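PDB 6PWK: GGDEF and EAL domain-containing protein from Vibrio cholerae O1 str. 2010EL-1786, which binds c-di-GMP as a LapD receptor and probably controls large adhesins in cell adhesion and biofilm formation. Local coordinates for residues V47-A52 with N157-A162; I89-I92 with E96-I99; V140-Q145 with T149-L154. One frame throughout, in Å; residues are numbered along the deposited sequence.

Interaction 1: V47-A52 with N157-A162; sequences VAILQA and NALAKA
Leu-159, on helix 148-164, carries nearly the whole contact by packing on Ile-49 and Gln-51, two residues whose CB atoms both point from strand 45-51 toward the helix. The apolar part is a pair of methyl-bearing chains that cross at about a right angle. CD2 of Leu-159 meets CD1 of Ile-49 at 4.1 Å. Nearer the helix backbone, CB of Leu-159 lies 4.1 Å from CG2 of Ile-49, so both branches of the isoleucine take part. With its CG1 turned opposite the backbone N (chi1 -176°) and CD1 continuing the extended line, Ile-49 sends its longer branch out to the leucine tip while CG2 remains lower, against the leucine base.

The second kind of contact is polar against apolar. The extended chain of Gln-51 runs past Leu-159, again roughly perpendicular to it, and brings its amide oxygen OE1 to 3.5 Å from CD2 of Leu-159; CB of Gln-51 is 4.2 Å from the same methyl. This is van der Waals contact, and OE1 has its hydrogen bond with NZ of Lys-163, one turn farther along the helix. NE2 of Gln-51 makes a weak hydrogen bond to Glu-53.

No hydrogen bond joins the two segments directly. The helix holds itself together by bonds such as Lys-161 N to Asn-157 O, while the strand is paired on both edges, with strands 96-102 and 136-142. Ile-49 and Leu-159 also touch a bound c-di-GMP, which places the contact beside the nucleotide pocket. Helix 148-164, packing a leucine against strand 45-51 between its antiparallel neighbours, is part of the alpha/beta core of the GGDEF domain.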
loop_
_atom_site.group_PDB
_atom_site.type_symbol
_atom_site.label_atom_id
_atom_site.label_comp_id
_atom_site.label_asym_id
_atom_site.label_seq_id
_atom_site.Cartn_x
_atom_site.Cartn_y
_atom_site.Cartn_z
ATOM N N VAL A 47 18.057 -11.648 -23.302
ATOM C CA VAL A 47 17.336 -11.765 -22.043
ATOM C C VAL A 47 16.104 -10.870 -22.129
ATOM O O VAL A 47 16.121 -9.821 -22.782
ATOM C CB VAL A 47 18.249 -11.397 -20.845
ATOM C CG1 VAL A 47 18.212 -9.904 -20.540
ATOM C CG2 VAL A 47 17.901 -12.219 -19.629
ATOM N N ALA A 48 15.017 -11.307 -21.497
ATOM C CA ALA A 48 13.735 -10.633 -21.640
ATOM C C ALA A 48 12.968 -10.671 -20.327
ATOM O O ALA A 48 13.162 -11.567 -19.502
ATOM C CB ALA A 48 12.887 -11.263 -22.753
ATOM N N ILE A 49 12.089 -9.685 -20.148
ATOM C CA ILE A 49 11.226 -9.596 -18.978
ATOM C C ILE A 49 9.815 -9.254 -19.445
ATOM O O ILE A 49 9.630 -8.380 -20.300
ATOM C CB ILE A 49 11.736 -8.559 -17.956
ATOM C CG1 ILE A 49 10.866 -8.570 -16.698
ATOM C CG2 ILE A 49 11.791 -7.160 -18.562
ATOM C CD1 ILE A 49 11.360 -7.643 -15.611
ATOM N N LEU A 50 8.829 -9.958 -18.900
ATOM C CA LEU A 50 7.427 -9.757 -19.235
ATOM C C LEU A 50 6.668 -9.439 -17.958
ATOM O O LEU A 50 6.700 -10.224 -17.006
ATOM C CB LEU A 50 6.841 -11.001 -19.909
ATOM C CG LEU A 50 5.326 -10.997 -20.117
ATOM C CD1 LEU A 50 4.938 -9.982 -21.177
ATOM C CD2 LEU A 50 4.819 -12.386 -20.482
ATOM N N GLN A 51 5.983 -8.299 -17.937
ATOM C CA GLN A 51 5.200 -7.883 -16.781
ATOM C C GLN A 51 3.715 -7.987 -17.097
ATOM O O GLN A 51 3.247 -7.431 -18.096
ATOM C CB GLN A 51 5.539 -6.455 -16.357
ATOM C CG GLN A 51 4.630 -5.945 -15.252
ATOM C CD GLN A 51 5.043 -4.591 -14.727
ATOM O OE1 GLN A 51 6.073 -4.047 -15.123
ATOM N NE2 GLN A 51 4.238 -4.036 -13.828
ATOM N N ALA A 52 2.981 -8.691 -16.237
ATOM C CA ALA A 52 1.542 -8.880 -16.401
ATOM C C ALA A 52 0.821 -7.981 -15.402
ATOM O O ALA A 52 0.452 -8.391 -14.301
ATOM C CB ALA A 52 1.171 -10.348 -16.220
ATOM N N ASN A 157 15.165 -0.848 -17.753
ATOM C CA ASN A 157 15.010 0.324 -18.610
ATOM C C ASN A 157 14.317 -0.025 -19.920
ATOM O O ASN A 157 13.562 0.796 -20.457
ATOM C CB ASN A 157 16.373 0.961 -18.881
ATOM C CG ASN A 157 16.938 1.670 -17.666
ATOM O OD1 ASN A 157 16.777 2.881 -17.510
ATOM N ND2 ASN A 157 17.602 0.918 -16.796
ATOM N N ALA A 158 14.555 -1.226 -20.451
ATOM C CA ALA A 158 13.839 -1.650 -21.649
ATOM C C ALA A 158 12.357 -1.842 -21.361
ATOM O O ALA A 158 11.509 -1.523 -22.202
ATOM C CB ALA A 158 14.452 -2.938 -22.201
ATOM N N LEU A 159 12.027 -2.359 -20.176
ATOM C CA LEU A 159 10.625 -2.503 -19.800
ATOM C C LEU A 159 9.951 -1.143 -19.678
ATOM O O LEU A 159 8.788 -0.981 -20.066
ATOM C CB LEU A 159 10.515 -3.283 -18.489
ATOM C CG LEU A 159 9.107 -3.640 -18.017
ATOM C CD1 LEU A 159 8.379 -4.436 -19.086
ATOM C CD2 LEU A 159 9.165 -4.418 -16.713
ATOM N N ALA A 160 10.667 -0.152 -19.143
ATOM C CA ALA A 160 10.122 1.200 -19.077
ATOM C C ALA A 160 9.925 1.777 -20.473
ATOM O O ALA A 160 8.976 2.533 -20.714
ATOM C CB ALA A 160 11.042 2.096 -18.249
ATOM N N LYS A 161 10.817 1.433 -21.404
ATOM C CA LYS A 161 10.659 1.867 -22.787
ATOM C C LYS A 161 9.385 1.298 -23.400
ATOM O O LYS A 161 8.671 1.995 -24.130
ATOM C CB LYS A 161 11.886 1.452 -23.599
ATOM C CG LYS A 161 11.903 1.930 -25.040
ATOM C CD LYS A 161 13.155 1.434 -25.749
ATOM C CE LYS A 161 13.283 2.020 -27.145
ATOM N NZ LYS A 161 14.529 1.557 -27.818
ATOM N N ALA A 162 9.078 0.032 -23.102
ATOM C CA ALA A 162 7.881 -0.591 -23.656
ATOM C C ALA A 162 6.614 0.021 -23.073
ATOM O O ALA A 162 5.620 0.202 -23.786
ATOM C CB ALA A 162 7.915 -2.099 -23.407
#

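Interaction 2: I89-I92 with E96-I99; sequences IARI and EFGI. With C2E (9,9'-[(2R,3R,3aS,5S,7aR,9R,10R,10aS,12S,14aR)-3,5,10,12-tetrahydroxy-5,12-dioxidooctahydro-2H,7H-difuro[3,2-d:3',2'-j][1,3,7,9,2,8]tetraoxadiphosphacyclododecine-2,9-diyl]bis(2-amino-1,9-dihydro-6H-purin-6-one)), chain D.
The ring of Phe-97 has the carbonyl oxygen of Ala-90 at its edge, near the ring plane, with CD1 of Phe-97 3.6 Å from Ala-90 O. The aliphatic part of Arg-91 approaches the same ring at a slant, its CG 3.8 Å from Phe-97 CE1. Because CG of Arg-91 lies opposite its backbone N (chi1 -173°) and the chain stays extended, the guanidinium is carried on beyond the ring; the two planes are 32° apart. Its NH1 forms a salt bridge with Asp-20 and NH2 reaches the carbonyl of Thr-94. Leu-25 and Leu-74 also pack on the phenylalanine.

The carboxylate of Glu-96 meets one guanine of c-di-GMP, twisted well out of the base plane yet still taking two N-H groups. Base atom N11 gives a 2.6 Å hydrogen bond to Glu-96 OE1, and the exocyclic amine N21 one of 3.2 Å to OE2, the latter the straighter at 164°. Each oxygen takes one N-H from the same base edge, a fork that fixes how the carboxylate is rotated. OE1 also has a weak bond with Ser-93.

Backbone pairing holds the hairpin. Ala-90 and Gly-98 form a hydrogen-bonded antiparallel pair, with Ala-90 N to Gly-98 O at 2.9 Å and a return bond; Ile-89 and Ile-99 follow as a non-hydrogen-bonded pair. Toward the turn, Ile-92 N makes a weak bond to Glu-96 O. Gly-98, without a side chain, lets CG2 of Ile-92 come within 3.6 Å of its N, while Ile-92 CD1 lies near guanine O61.

By sequence, this turn is a degenerate GGDEF signature, reading STYEF. Its glutamate matches two acceptors to the donors N11 and N21, which would account for recognition of guanine.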
loop_
_atom_site.group_PDB
_atom_site.type_symbol
_atom_site.label_atom_id
_atom_site.label_comp_id
_atom_site.label_asym_id
_atom_site.label_seq_id
_atom_site.Cartn_x
_atom_site.Cartn_y
_atom_site.Cartn_z
ATOM N N ILE A 89 12.915 -19.969 -18.156
ATOM C CA ILE A 89 11.705 -19.195 -17.904
ATOM C C ILE A 89 11.451 -19.231 -16.406
ATOM O O ILE A 89 11.306 -20.311 -15.822
ATOM C CB ILE A 89 10.496 -19.736 -18.682
ATOM C CG1 ILE A 89 10.799 -19.776 -20.181
ATOM C CG2 ILE A 89 9.269 -18.873 -18.416
ATOM C CD1 ILE A 89 9.625 -20.210 -21.029
ATOM N N ALA A 90 11.406 -18.056 -15.784
ATOM C CA ALA A 90 11.266 -17.967 -14.341
ATOM C C ALA A 90 10.338 -16.817 -13.980
ATOM O O ALA A 90 10.090 -15.912 -14.780
ATOM C CB ALA A 90 12.625 -17.782 -13.655
ATOM N N ARG A 91 9.825 -16.871 -12.754
ATOM C CA ARG A 91 8.993 -15.811 -12.190
ATOM C C ARG A 91 9.869 -15.024 -11.221
ATOM O O ARG A 91 10.039 -15.414 -10.063
ATOM C CB ARG A 91 7.763 -16.393 -11.506
ATOM C CG ARG A 91 6.759 -15.359 -11.038
ATOM C CD ARG A 91 5.637 -16.012 -10.255
ATOM N NE ARG A 91 4.731 -15.030 -9.669
ATOM C CZ ARG A 91 3.886 -15.297 -8.679
ATOM N NH1 ARG A 91 3.839 -16.515 -8.158
ATOM N NH2 ARG A 91 3.095 -14.346 -8.204
ATOM N N ILE A 92 10.431 -13.912 -11.702
ATOM C CA ILE A 92 11.438 -13.186 -10.933
ATOM C C ILE A 92 10.831 -12.231 -9.912
ATOM O O ILE A 92 11.548 -11.756 -9.021
ATOM C CB ILE A 92 12.371 -12.411 -11.879
ATOM C CG1 ILE A 92 11.615 -11.267 -12.557
ATOM C CG2 ILE A 92 12.953 -13.346 -12.929
ATOM C CD1 ILE A 92 12.446 -10.506 -13.563
ATOM N N GLU A 96 6.094 -10.007 -12.783
ATOM C CA GLU A 96 6.954 -10.026 -13.955
ATOM C C GLU A 96 7.703 -11.347 -14.048
ATOM O O GLU A 96 8.089 -11.939 -13.038
ATOM C CB GLU A 96 7.944 -8.848 -13.959
ATOM C CG GLU A 96 8.509 -8.495 -12.605
ATOM C CD GLU A 96 9.027 -7.071 -12.546
ATOM O OE1 GLU A 96 9.597 -6.687 -11.504
ATOM O OE2 GLU A 96 8.859 -6.333 -13.541
ATOM N N PHE A 97 7.895 -11.802 -15.284
ATOM C CA PHE A 97 8.581 -13.048 -15.585
ATOM C C PHE A 97 9.898 -12.764 -16.286
ATOM O O PHE A 97 9.984 -11.856 -17.119
ATOM C CB PHE A 97 7.713 -13.950 -16.473
ATOM C CG PHE A 97 6.466 -14.444 -15.804
ATOM C CD1 PHE A 97 6.478 -15.619 -15.072
ATOM C CD2 PHE A 97 5.281 -13.737 -15.909
ATOM C CE1 PHE A 97 5.331 -16.080 -14.456
ATOM C CE2 PHE A 97 4.130 -14.191 -15.293
ATOM C CZ PHE A 97 4.155 -15.365 -14.566
ATOM N N GLY A 98 10.919 -13.544 -15.949
ATOM C CA GLY A 98 12.225 -13.440 -16.581
ATOM C C GLY A 98 12.449 -14.564 -17.576
ATOM O O GLY A 98 11.990 -15.689 -17.375
ATOM N N ILE A 99 13.163 -14.249 -18.655
ATOM C CA ILE A 99 13.408 -15.191 -19.741
ATOM C C ILE A 99 14.851 -15.047 -20.203
ATOM O O ILE A 99 15.323 -13.929 -20.433
ATOM C CB ILE A 99 12.435 -14.963 -20.918
ATOM C CG1 ILE A 99 10.996 -15.233 -20.475
ATOM C CG2 ILE A 99 12.802 -15.848 -22.090
ATOM C CD1 ILE A 99 9.957 -14.645 -21.391
HETATM P P1 C2E D . 17.527 -0.856 -8.066
HETATM O O2P C2E D . 16.092 -0.937 -7.608
HETATM O O1P C2E D . 17.936 0.545 -7.727
HETATM O "O5'" C2E D . 18.565 -1.749 -7.177
HETATM C "C5'" C2E D . 19.910 -1.394 -7.134
HETATM C "C4'" C2E D . 20.511 -2.486 -6.219
HETATM O "O4'" C2E D . 19.937 -2.422 -5.050
HETATM C "C3'" C2E D . 19.959 -3.821 -6.758
HETATM O "O3'" C2E D . 20.748 -4.354 -7.713
HETATM C "C2'" C2E D . 19.887 -4.730 -5.515
HETATM O "O2'" C2E D . 21.114 -5.573 -5.418
HETATM C "C1'" C2E D . 19.913 -3.929 -4.480
HETATM N N9 C2E D . 18.825 -4.163 -3.563
HETATM C C8 C2E D . 17.906 -3.528 -4.333
HETATM N N7 C2E D . 16.728 -3.614 -3.668
HETATM C C5 C2E D . 16.919 -4.274 -2.521
HETATM C C6 C2E D . 16.001 -4.694 -1.347
HETATM O O6 C2E D . 14.844 -4.433 -1.334
HETATM N N1 C2E D . 16.525 -5.419 -0.219
HETATM C C2 C2E D . 17.928 -5.769 -0.173
HETATM N N2 C2E D . 18.567 -6.502 0.915
HETATM N N3 C2E D . 18.767 -5.362 -1.289
HETATM C C4 C2E D . 18.231 -4.607 -2.461
HETATM P P11 C2E D . 20.013 -5.625 -8.499
HETATM O O21 C2E D . 19.257 -6.652 -7.684
HETATM O O11 C2E D . 21.130 -6.418 -9.119
HETATM O O5A C2E D . 19.234 -4.913 -9.776
HETATM C C5A C2E D . 19.706 -3.652 -10.168
HETATM C C4A C2E D . 18.697 -3.035 -11.049
HETATM O O4A C2E D . 18.149 -3.934 -11.830
HETATM C C3A C2E D . 17.467 -2.411 -10.090
HETATM O O3A C2E D . 17.750 -0.990 -9.700
HETATM C C2A C2E D . 16.461 -2.445 -10.777
HETATM O O2A C2E D . 16.389 -1.183 -11.597
HETATM C C1A C2E D . 16.651 -3.755 -11.716
HETATM N N91 C2E D . 16.073 -4.822 -11.205
HETATM C C81 C2E D . 16.580 -5.738 -10.362
HETATM N N71 C2E D . 15.609 -6.643 -10.148
HETATM C C51 C2E D . 14.537 -6.282 -10.851
HETATM C C61 C2E D . 13.154 -6.907 -11.005
HETATM O O61 C2E D . 12.922 -7.902 -10.417
HETATM N N11 C2E D . 12.146 -6.320 -11.837
HETATM C C21 C2E D . 12.437 -5.105 -12.551
HETATM N N21 C2E D . 11.425 -4.491 -13.401
HETATM N N31 C2E D . 13.769 -4.513 -12.398
HETATM C C41 C2E D . 14.816 -5.137 -11.524
#

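Interaction 3: V140-Q145 with T149-L154; sequences VSNKRQ and TTLLSL. With C2E (9,9'-[(2R,3R,3aS,5S,7aR,9R,10R,10aS,12S,14aR)-3,5,10,12-tetrahydroxy-5,12-dioxidooctahydro-2H,7H-difuro[3,2-d:3',2'-j][1,3,7,9,2,8]tetraoxadiphosphacyclododecine-2,9-diyl]bis(2-amino-1,9-dihydro-6H-purin-6-one)), chain D.
Val-140, which opens the first segment, packs with both methyls on helix 148-164, its CB pointing toward the helix. CG2 of the valine lies 4.2 Å from CD2 of Leu-151. The other methyl, CG1, sits against the base of Leu-154, 4.2 Å from its CB and 3.8 Å from its backbone O. The valine thus bridges two residues three apart in the helix, close to one turn.

Ser-141 points the other way, and its OG accepts a 2.7 Å hydrogen bond from NZ of Lys-143. Asn-142 returns to the contact: its CB points along the side, but the end of the chain comes closer, with OD1 3.7 Å from Leu-151 CD2. The amide and leucine chains cross at about a right angle, and that methyl is therefore touched by Val-140 and by Asn-142. Leu-151 reaches both because its CG is opposite the carbonyl carbon (chi1 -78°). The polar atoms of Asn-142 are used outside the contact, ND2 to the carbonyl of Gly-43 and OD1 to Ser-146 OG.

Farther on, the chain turns back into helix 148-164. There Ser-153 OG bonds to Thr-149 O at 3.1 Å, and Ser-153 N reaches the same oxygen from the opposite face of its plane. Thr-149, Leu-152 and Ser-153 line the c-di-GMP pocket; CD1 of Leu-152 is 3.7 Å from phosphate oxygen O11.

The axes of 149-154 and 140-142 differ by 153° in direction and come within 9.6 Å, the helix being the middle element of a beta-alpha-beta unit that runs from strand 136-142 to strand 171-174. Leu-154 touches Ile-173 of that last strand, and Trp-38 and Leu-39 of helix 28-41 pack on Leu-151 and Asn-142.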
loop_
_atom_site.group_PDB
_atom_site.type_symbol
_atom_site.label_atom_id
_atom_site.label_comp_id
_atom_site.label_asym_id
_atom_site.label_seq_id
_atom_site.Cartn_x
_atom_site.Cartn_y
_atom_site.Cartn_z
ATOM N N VAL A 140 16.430 -7.427 -24.088
ATOM C CA VAL A 140 17.770 -6.908 -24.341
ATOM C C VAL A 140 18.629 -8.028 -24.908
ATOM O O VAL A 140 18.480 -9.196 -24.529
ATOM C CB VAL A 140 18.423 -6.287 -23.080
ATOM C CG1 VAL A 140 17.387 -5.976 -22.012
ATOM C CG2 VAL A 140 19.548 -7.161 -22.530
ATOM N N SER A 141 19.504 -7.671 -25.843
ATOM C CA SER A 141 20.467 -8.593 -26.423
ATOM C C SER A 141 21.848 -8.281 -25.862
ATOM O O SER A 141 22.289 -7.128 -25.899
ATOM C CB SER A 141 20.484 -8.491 -27.947
ATOM O OG SER A 141 21.050 -7.263 -28.367
ATOM N N ASN A 142 22.520 -9.304 -25.345
ATOM C CA ASN A 142 23.845 -9.138 -24.758
ATOM C C ASN A 142 24.876 -9.217 -25.875
ATOM O O ASN A 142 25.198 -10.301 -26.365
ATOM C CB ASN A 142 24.100 -10.193 -23.687
ATOM C CG ASN A 142 25.185 -9.779 -22.711
ATOM O OD1 ASN A 142 25.378 -8.594 -22.449
ATOM N ND2 ASN A 142 25.897 -10.759 -22.166
ATOM N N LYS A 143 25.391 -8.058 -26.286
ATOM C CA LYS A 143 26.428 -7.972 -27.307
ATOM C C LYS A 143 27.750 -7.465 -26.746
ATOM O O LYS A 143 28.679 -7.194 -27.514
ATOM C CB LYS A 143 25.959 -7.085 -28.463
ATOM C CG LYS A 143 24.650 -7.540 -29.103
ATOM C CD LYS A 143 24.509 -7.005 -30.521
ATOM C CE LYS A 143 23.149 -7.336 -31.121
ATOM N NZ LYS A 143 22.101 -6.356 -30.721
ATOM N N ARG A 144 27.850 -7.319 -25.425
ATOM C CA ARG A 144 29.099 -7.012 -24.745
ATOM C C ARG A 144 29.158 -7.837 -23.467
ATOM O O ARG A 144 28.165 -8.433 -23.045
ATOM C CB ARG A 144 29.231 -5.513 -24.433
ATOM C CG ARG A 144 29.387 -4.625 -25.657
ATOM C CD ARG A 144 29.607 -3.169 -25.272
ATOM N NE ARG A 144 29.878 -2.333 -26.439
ATOM C CZ ARG A 144 30.130 -1.029 -26.385
ATOM N NH1 ARG A 144 30.146 -0.399 -25.219
ATOM N NH2 ARG A 144 30.366 -0.352 -27.502
ATOM N N GLN A 145 30.335 -7.880 -22.848
ATOM C CA GLN A 145 30.493 -8.600 -21.587
ATOM C C GLN A 145 29.889 -7.754 -20.472
ATOM O O GLN A 145 30.400 -6.676 -20.152
ATOM C CB GLN A 145 31.960 -8.912 -21.311
ATOM C CG GLN A 145 32.158 -9.936 -20.201
ATOM C CD GLN A 145 33.609 -10.101 -19.801
ATOM O OE1 GLN A 145 34.326 -9.121 -19.605
ATOM N NE2 GLN A 145 34.053 -11.348 -19.681
ATOM N N THR A 149 24.054 -7.410 -12.525
ATOM C CA THR A 149 23.281 -6.215 -12.194
ATOM C C THR A 149 23.097 -5.324 -13.413
ATOM O O THR A 149 22.069 -4.650 -13.537
ATOM C CB THR A 149 23.962 -5.432 -11.072
ATOM O OG1 THR A 149 25.204 -4.894 -11.550
ATOM C CG2 THR A 149 24.238 -6.334 -9.879
ATOM N N THR A 150 24.081 -5.310 -14.314
ATOM C CA THR A 150 23.971 -4.518 -15.535
ATOM C C THR A 150 22.799 -4.985 -16.390
ATOM O O THR A 150 21.991 -4.172 -16.853
ATOM C CB THR A 150 25.280 -4.591 -16.327
ATOM O OG1 THR A 150 26.301 -3.855 -15.643
ATOM C CG2 THR A 150 25.097 -4.023 -17.728
ATOM N N LEU A 151 22.690 -6.297 -16.610
ATOM C CA LEU A 151 21.610 -6.810 -17.448
ATOM C C LEU A 151 20.247 -6.574 -16.808
ATOM O O LEU A 151 19.266 -6.305 -17.511
ATOM C CB LEU A 151 21.818 -8.295 -17.734
ATOM C CG LEU A 151 22.854 -8.641 -18.806
ATOM C CD1 LEU A 151 22.645 -10.063 -19.309
ATOM C CD2 LEU A 151 22.796 -7.648 -19.957
ATOM N N LEU A 152 20.163 -6.675 -15.480
ATOM C CA LEU A 152 18.899 -6.396 -14.806
ATOM C C LEU A 152 18.513 -4.930 -14.950
ATOM O O LEU A 152 17.330 -4.607 -15.107
ATOM C CB LEU A 152 18.986 -6.791 -13.331
ATOM C CG LEU A 152 19.161 -8.282 -13.035
ATOM C CD1 LEU A 152 19.284 -8.527 -11.536
ATOM C CD2 LEU A 152 18.012 -9.089 -13.618
ATOM N N SER A 153 19.495 -4.028 -14.901
ATOM C CA SER A 153 19.213 -2.615 -15.136
ATOM C C SER A 153 18.778 -2.371 -16.575
ATOM O O SER A 153 17.817 -1.632 -16.823
ATOM C CB SER A 153 20.443 -1.774 -14.795
ATOM O OG SER A 153 20.721 -1.818 -13.407
ATOM N N LEU A 154 19.477 -2.978 -17.537
ATOM C CA LEU A 154 19.058 -2.885 -18.931
ATOM C C LEU A 154 17.665 -3.466 -19.123
ATOM O O LEU A 154 16.850 -2.915 -19.873
ATOM C CB LEU A 154 20.062 -3.610 -19.827
ATOM C CG LEU A 154 21.374 -2.895 -20.142
ATOM C CD1 LEU A 154 22.460 -3.903 -20.462
ATOM C CD2 LEU A 154 21.175 -1.941 -21.306
HETATM P P1 C2E D . 17.527 -0.856 -8.066
HETATM O O2P C2E D . 16.092 -0.937 -7.608
HETATM O O1P C2E D . 17.936 0.545 -7.727
HETATM O "O5'" C2E D . 18.565 -1.749 -7.177
HETATM C "C5'" C2E D . 19.910 -1.394 -7.134
HETATM C "C4'" C2E D . 20.511 -2.486 -6.219
HETATM O "O4'" C2E D . 19.937 -2.422 -5.050
HETATM C "C3'" C2E D . 19.959 -3.821 -6.758
HETATM O "O3'" C2E D . 20.748 -4.354 -7.713
HETATM C "C2'" C2E D . 19.887 -4.730 -5.515
HETATM O "O2'" C2E D . 21.114 -5.573 -5.418
HETATM C "C1'" C2E D . 19.913 -3.929 -4.480
HETATM N N9 C2E D . 18.825 -4.163 -3.563
HETATM C C8 C2E D . 17.906 -3.528 -4.333
HETATM N N7 C2E D . 16.728 -3.614 -3.668
HETATM C C5 C2E D . 16.919 -4.274 -2.521
HETATM C C6 C2E D . 16.001 -4.694 -1.347
HETATM O O6 C2E D . 14.844 -4.433 -1.334
HETATM N N1 C2E D . 16.525 -5.419 -0.219
HETATM C C2 C2E D . 17.928 -5.769 -0.173
HETATM N N2 C2E D . 18.567 -6.502 0.915
HETATM N N3 C2E D . 18.767 -5.362 -1.289
HETATM C C4 C2E D . 18.231 -4.607 -2.461
HETATM P P11 C2E D . 20.013 -5.625 -8.499
HETATM O O21 C2E D . 19.257 -6.652 -7.684
HETATM O O11 C2E D . 21.130 -6.418 -9.119
HETATM O O5A C2E D . 19.234 -4.913 -9.776
HETATM C C5A C2E D . 19.706 -3.652 -10.168
HETATM C C4A C2E D . 18.697 -3.035 -11.049
HETATM O O4A C2E D . 18.149 -3.934 -11.830
HETATM C C3A C2E D . 17.467 -2.411 -10.090
HETATM O O3A C2E D . 17.750 -0.990 -9.700
HETATM C C2A C2E D . 16.461 -2.445 -10.777
HETATM O O2A C2E D . 16.389 -1.183 -11.597
HETATM C C1A C2E D . 16.651 -3.755 -11.716
HETATM N N91 C2E D . 16.073 -4.822 -11.205
HETATM C C81 C2E D . 16.580 -5.738 -10.362
HETATM N N71 C2E D . 15.609 -6.643 -10.148
HETATM C C51 C2E D . 14.537 -6.282 -10.851
HETATM C C61 C2E D . 13.154 -6.907 -11.005
HETATM O O61 C2E D . 12.922 -7.902 -10.417
HETATM N N11 C2E D . 12.146 -6.320 -11.837
HETATM C C21 C2E D . 12.437 -5.105 -12.551
HETATM N N21 C2E D . 11.425 -4.491 -13.401
HETATM N N31 C2E D . 13.769 -4.513 -12.398
HETATM C C41 C2E D . 14.816 -5.137 -11.524
#

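How the interactions relate
All three contacts belong to the GGDEF domain and reach one five-stranded mixed sheet. Strand 45-51 of interaction 1 lies between strand 96-102 of interaction 2 and strand 136-142 of interaction 3. Along the chain, interaction 2 closes before interaction 3 opens, and both are nested within the loop that interaction 1 closes. Their centres lie 11 Å (1 and 2), 13 Å (1 and 3) and 16 Å (2 and 3) apart. Interactions 1 and 3 share helix 148-164; interactions 2 and 3 do not touch. Hairpin, central strand and helix all contribute to the same c-di-GMP pocket, so nucleotide binding draws on separate parts of the sheet and its covering helix.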